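Glutathione S-Transferase (Caenorhabditis elegans, PDB 1YQ1) probably catalyses the conjugation of glutathione to electrophilic substrates, as a sigma-class glutathione transferase, releasing a halide ion and a proton. Local coordinates at residues R131-E143 with L174-L186. Residues are numbered along the deposited sequence; the frame is centred on the assembly and turned at random.
Sequences RNTYFNILNGLLE and LFDESEFTKLAAL
Leu183 lies across one face of the Phe135 ring, its CD1 methyl 3.5 Å from the ring centroid and close to the normal, a CH-pi contact. The pair illustrates a knob-into-hole contact within the all-helical C-terminal domain of a glutathione transferase: Leu183, from the first turn of helix 181-191, sits among Phe135, Leu138, Asn139 and Leu142 of helix 121-144. Over residues 131-143 and 181-186 the axes cross at 68° and approach to 10.0 Å. With CG beside the backbone N (chi1 -79°), Leu183 spreads its two methyls, CD1 toward Phe135 and CD2 to within 3.5 Å of Leu138 CD2. Asn139 contributes its amide end, OD1 standing 3.7 Å from Leu183 CG. Further along, Leu142 sends CD2 against the backbone of Leu183.

Phe135 also gathers the aromatic residues of the loop that leads into helix 181-191. Its edge is directed at the face of Phe180, centroids 4.9 Å apart and planes at 71°, while Phe175 meets it obliquely. Leu166 of helix 157-171 touches Phe135 as well, so this helix joins the packing. Replacing Phe135 by an alanine would probably strip the Leu183 methyl of its ring face, leave the face of Phe180 without its edge-on partner and open a gap beside Phe175.

As modelled, the guanidinium of Arg131 stands almost perpendicular to the Phe180 ring, NH2 approaching the ring edge 3.3 Å from CE2. At the exposed rim, Lys182 NZ lies 4.3 Å from Glu143 OE2, opposite charges beyond salt-bridge distance. Deeper in, Leu142 CD1 rests 3.8 Å from Leu186 CD2.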
loop_
_atom_site.group_PDB
_atom_site.type_symbol
_atom_site.label_atom_id
_atom_site.label_comp_id
_atom_site.label_asym_id
_atom_site.label_seq_id
_atom_site.Cartn_x
_atom_site.Cartn_y
_atom_site.Cartn_z
ATOM N N ARG A 131 8.990 13.786 7.146
ATOM C CA ARG A 131 10.289 13.158 7.016
ATOM C C ARG A 131 10.699 12.580 8.368
ATOM O O ARG A 131 10.945 11.383 8.494
ATOM C CB ARG A 131 11.302 14.214 6.554
ATOM C CG ARG A 131 12.523 13.686 5.814
ATOM C CD ARG A 131 13.352 12.754 6.667
ATOM N NE ARG A 131 14.760 13.141 6.696
ATOM C CZ ARG A 131 15.234 14.237 7.289
ATOM N NH1 ARG A 131 14.417 15.076 7.914
ATOM N NH2 ARG A 131 16.534 14.492 7.262
ATOM N N ASN A 132 10.755 13.433 9.382
ATOM C CA ASN A 132 11.158 12.995 10.709
ATOM C C ASN A 132 10.235 11.963 11.335
ATOM O O ASN A 132 10.698 10.916 11.782
ATOM C CB ASN A 132 11.303 14.200 11.633
ATOM C CG ASN A 132 12.358 15.178 11.145
ATOM O OD1 ASN A 132 13.422 14.774 10.657
ATOM N ND2 ASN A 132 12.075 16.472 11.284
ATOM N N THR A 133 8.940 12.256 11.382
ATOM C CA THR A 133 7.984 11.310 11.945
ATOM C C THR A 133 8.359 9.942 11.409
ATOM O O THR A 133 8.650 9.017 12.161
ATOM C CB THR A 133 6.546 11.638 11.506
ATOM O OG1 THR A 133 6.108 12.827 12.169
ATOM C CG2 THR A 133 5.601 10.500 11.851
ATOM N N TYR A 134 8.353 9.844 10.085
ATOM C CA TYR A 134 8.706 8.628 9.368
ATOM C C TYR A 134 9.992 8.039 9.950
ATOM O O TYR A 134 10.017 6.905 10.416
ATOM C CB TYR A 134 8.903 8.975 7.885
ATOM C CG TYR A 134 9.444 7.862 7.011
ATOM C CD1 TYR A 134 8.661 6.761 6.698
ATOM C CD2 TYR A 134 10.731 7.930 6.480
ATOM C CE1 TYR A 134 9.135 5.755 5.874
ATOM C CE2 TYR A 134 11.219 6.932 5.661
ATOM C CZ TYR A 134 10.416 5.841 5.355
ATOM O OH TYR A 134 10.872 4.834 4.523
ATOM N N PHE A 135 11.061 8.823 9.930
ATOM C CA PHE A 135 12.337 8.350 10.437
ATOM C C PHE A 135 12.278 7.854 11.882
ATOM O O PHE A 135 12.957 6.881 12.231
ATOM C CB PHE A 135 13.403 9.447 10.281
ATOM C CG PHE A 135 14.059 9.476 8.918
ATOM C CD1 PHE A 135 13.796 8.481 7.972
ATOM C CD2 PHE A 135 14.962 10.482 8.587
ATOM C CE1 PHE A 135 14.423 8.485 6.720
ATOM C CE2 PHE A 135 15.597 10.497 7.335
ATOM C CZ PHE A 135 15.327 9.496 6.404
ATOM N N ASN A 136 11.465 8.509 12.713
ATOM C CA ASN A 136 11.325 8.129 14.120
ATOM C C ASN A 136 10.717 6.745 14.251
ATOM O O ASN A 136 11.354 5.826 14.743
ATOM C CB ASN A 136 10.456 9.141 14.868
ATOM C CG ASN A 136 11.152 10.472 15.068
ATOM O OD1 ASN A 136 10.527 11.461 15.447
ATOM N ND2 ASN A 136 12.457 10.501 14.816
ATOM N N ILE A 137 9.475 6.592 13.818
ATOM C CA ILE A 137 8.833 5.292 13.888
ATOM C C ILE A 137 9.827 4.288 13.314
ATOM O O ILE A 137 9.931 3.155 13.775
ATOM C CB ILE A 137 7.473 5.301 13.097
ATOM C CG1 ILE A 137 6.916 3.885 12.943
ATOM C CG2 ILE A 137 7.643 5.975 11.763
ATOM C CD1 ILE A 137 7.636 3.011 11.950
ATOM N N LEU A 138 10.593 4.727 12.326
ATOM C CA LEU A 138 11.579 3.866 11.696
ATOM C C LEU A 138 12.708 3.567 12.677
ATOM O O LEU A 138 13.259 2.471 12.672
ATOM C CB LEU A 138 12.117 4.531 10.422
ATOM C CG LEU A 138 12.327 3.626 9.205
ATOM C CD1 LEU A 138 11.074 2.829 8.921
ATOM C CD2 LEU A 138 12.685 4.471 8.010
ATOM N N ASN A 139 13.047 4.541 13.516
ATOM C CA ASN A 139 14.098 4.359 14.521
ATOM C C ASN A 139 13.611 3.458 15.658
ATOM O O ASN A 139 14.366 2.633 16.177
ATOM C CB ASN A 139 14.522 5.695 15.130
ATOM C CG ASN A 139 15.158 6.620 14.127
ATOM O OD1 ASN A 139 16.091 6.242 13.416
ATOM N ND2 ASN A 139 14.668 7.856 14.075
ATOM N N GLY A 140 12.351 3.638 16.049
ATOM C CA GLY A 140 11.777 2.840 17.117
ATOM C C GLY A 140 11.973 1.361 16.869
ATOM O O GLY A 140 12.398 0.627 17.756
ATOM N N LEU A 141 11.658 0.920 15.655
ATOM C CA LEU A 141 11.820 -0.480 15.281
ATOM C C LEU A 141 13.305 -0.788 15.313
ATOM O O LEU A 141 13.743 -1.763 15.907
ATOM C CB LEU A 141 11.285 -0.702 13.867
ATOM C CG LEU A 141 9.870 -0.169 13.682
ATOM C CD1 LEU A 141 9.488 -0.166 12.218
ATOM C CD2 LEU A 141 8.922 -1.021 14.494
ATOM N N LEU A 142 14.073 0.077 14.672
ATOM C CA LEU A 142 15.511 -0.069 14.594
ATOM C C LEU A 142 16.162 -0.299 15.956
ATOM O O LEU A 142 17.175 -0.985 16.043
ATOM C CB LEU A 142 16.097 1.165 13.910
ATOM C CG LEU A 142 17.066 0.924 12.748
ATOM C CD1 LEU A 142 16.619 -0.261 11.877
ATOM C CD2 LEU A 142 17.159 2.215 11.935
ATOM N N GLU A 143 15.589 0.282 17.011
ATOM C CA GLU A 143 16.113 0.102 18.373
ATOM C C GLU A 143 15.649 -1.249 18.896
ATOM O O GLU A 143 16.460 -2.117 19.231
ATOM C CB GLU A 143 15.590 1.181 19.321
ATOM C CG GLU A 143 16.107 2.572 19.050
ATOM C CD GLU A 143 15.722 3.551 20.144
ATOM O OE1 GLU A 143 14.513 3.861 20.277
ATOM O OE2 GLU A 143 16.632 4.002 20.874
ATOM N N LEU A 174 18.311 14.972 1.022
ATOM C CA LEU A 174 17.398 15.015 2.150
ATOM C C LEU A 174 17.727 13.963 3.202
ATOM O O LEU A 174 16.848 13.529 3.941
ATOM C CB LEU A 174 15.972 14.826 1.650
ATOM C CG LEU A 174 15.568 15.822 0.561
ATOM C CD1 LEU A 174 14.177 15.481 0.029
ATOM C CD2 LEU A 174 15.598 17.226 1.129
ATOM N N PHE A 175 18.991 13.552 3.271
ATOM C CA PHE A 175 19.401 12.548 4.245
ATOM C C PHE A 175 20.914 12.499 4.391
ATOM O O PHE A 175 21.632 12.451 3.393
ATOM C CB PHE A 175 18.859 11.176 3.837
ATOM C CG PHE A 175 19.374 10.039 4.675
ATOM C CD1 PHE A 175 18.816 9.765 5.919
ATOM C CD2 PHE A 175 20.419 9.235 4.218
ATOM C CE1 PHE A 175 19.290 8.711 6.694
ATOM C CE2 PHE A 175 20.899 8.177 4.986
ATOM C CZ PHE A 175 20.334 7.915 6.225
ATOM N N ASP A 176 21.387 12.510 5.639
ATOM C CA ASP A 176 22.820 12.470 5.946
ATOM C C ASP A 176 23.224 11.255 6.798
ATOM O O ASP A 176 22.858 11.166 7.967
ATOM C CB ASP A 176 23.231 13.763 6.665
ATOM C CG ASP A 176 24.699 13.760 7.091
ATOM O OD1 ASP A 176 25.070 12.948 7.969
ATOM O OD2 ASP A 176 25.484 14.570 6.545
ATOM N N GLU A 177 23.999 10.344 6.209
ATOM C CA GLU A 177 24.453 9.127 6.890
ATOM C C GLU A 177 24.893 9.337 8.350
ATOM O O GLU A 177 24.585 8.517 9.215
ATOM C CB GLU A 177 25.607 8.463 6.110
ATOM C CG GLU A 177 25.288 8.014 4.668
ATOM C CD GLU A 177 24.505 6.700 4.571
ATOM O OE1 GLU A 177 25.016 5.644 5.011
ATOM O OE2 GLU A 177 23.376 6.725 4.039
ATOM N N SER A 178 25.609 10.424 8.632
ATOM C CA SER A 178 26.078 10.684 9.998
ATOM C C SER A 178 25.013 11.291 10.914
ATOM O O SER A 178 24.926 10.942 12.094
ATOM C CB SER A 178 27.315 11.588 9.974
ATOM O OG SER A 178 28.462 10.874 9.543
ATOM N N GLU A 179 24.208 12.196 10.364
ATOM C CA GLU A 179 23.139 12.850 11.116
ATOM C C GLU A 179 22.184 11.794 11.685
ATOM O O GLU A 179 21.560 12.001 12.725
ATOM C CB GLU A 179 22.377 13.807 10.189
ATOM C CG GLU A 179 21.743 15.022 10.868
ATOM C CD GLU A 179 20.368 14.753 11.469
ATOM O OE1 GLU A 179 20.281 14.021 12.479
ATOM O OE2 GLU A 179 19.373 15.284 10.926
ATOM N N PHE A 180 22.082 10.661 10.996
ATOM C CA PHE A 180 21.218 9.568 11.419
ATOM C C PHE A 180 22.045 8.302 11.511
ATOM O O PHE A 180 22.021 7.446 10.630
ATOM C CB PHE A 180 20.073 9.378 10.426
ATOM C CG PHE A 180 19.066 10.493 10.437
ATOM C CD1 PHE A 180 18.234 10.679 11.526
ATOM C CD2 PHE A 180 18.950 11.352 9.355
ATOM C CE1 PHE A 180 17.297 11.704 11.543
ATOM C CE2 PHE A 180 18.020 12.379 9.360
ATOM C CZ PHE A 180 17.189 12.556 10.457
ATOM N N THR A 181 22.784 8.209 12.603
ATOM C CA THR A 181 23.656 7.087 12.891
ATOM C C THR A 181 23.006 5.702 12.845
ATOM O O THR A 181 23.687 4.708 12.594
ATOM C CB THR A 181 24.306 7.279 14.274
ATOM O OG1 THR A 181 23.301 7.675 15.224
ATOM C CG2 THR A 181 25.400 8.350 14.203
ATOM N N LYS A 182 21.700 5.632 13.089
ATOM C CA LYS A 182 21.000 4.350 13.090
ATOM C C LYS A 182 20.499 3.897 11.714
ATOM O O LYS A 182 20.855 2.818 11.235
ATOM C CB LYS A 182 19.837 4.410 14.082
ATOM C CG LYS A 182 20.274 4.345 15.537
ATOM C CD LYS A 182 19.121 4.623 16.500
ATOM C CE LYS A 182 18.819 6.122 16.583
ATOM N NZ LYS A 182 17.608 6.409 17.400
ATOM N N LEU A 183 19.658 4.720 11.096
ATOM C CA LEU A 183 19.121 4.427 9.774
ATOM C C LEU A 183 20.269 4.162 8.807
ATOM O O LEU A 183 20.159 3.330 7.912
ATOM C CB LEU A 183 18.291 5.610 9.277
ATOM C CG LEU A 183 16.878 5.726 9.837
ATOM C CD1 LEU A 183 16.321 7.127 9.639
ATOM C CD2 LEU A 183 16.017 4.686 9.150
ATOM N N ALA A 184 21.369 4.883 8.984
ATOM C CA ALA A 184 22.528 4.694 8.130
ATOM C C ALA A 184 23.052 3.291 8.374
ATOM O O ALA A 184 23.384 2.559 7.440
ATOM C CB ALA A 184 23.590 5.705 8.470
ATOM N N ALA A 185 23.122 2.919 9.647
ATOM C CA ALA A 185 23.592 1.598 10.035
ATOM C C ALA A 185 22.794 0.540 9.280
ATOM O O ALA A 185 23.349 -0.439 8.773
ATOM C CB ALA A 185 23.417 1.415 11.533
ATOM N N LEU A 186 21.482 0.750 9.219
ATOM C CA LEU A 186 20.590 -0.165 8.526
ATOM C C LEU A 186 21.013 -0.291 7.070
ATOM O O LEU A 186 21.314 -1.388 6.601
ATOM C CB LEU A 186 19.141 0.342 8.613
ATOM C CG LEU A 186 18.062 -0.407 7.816
ATOM C CD1 LEU A 186 18.025 -1.876 8.195
ATOM C CD2 LEU A 186 16.719 0.240 8.065
#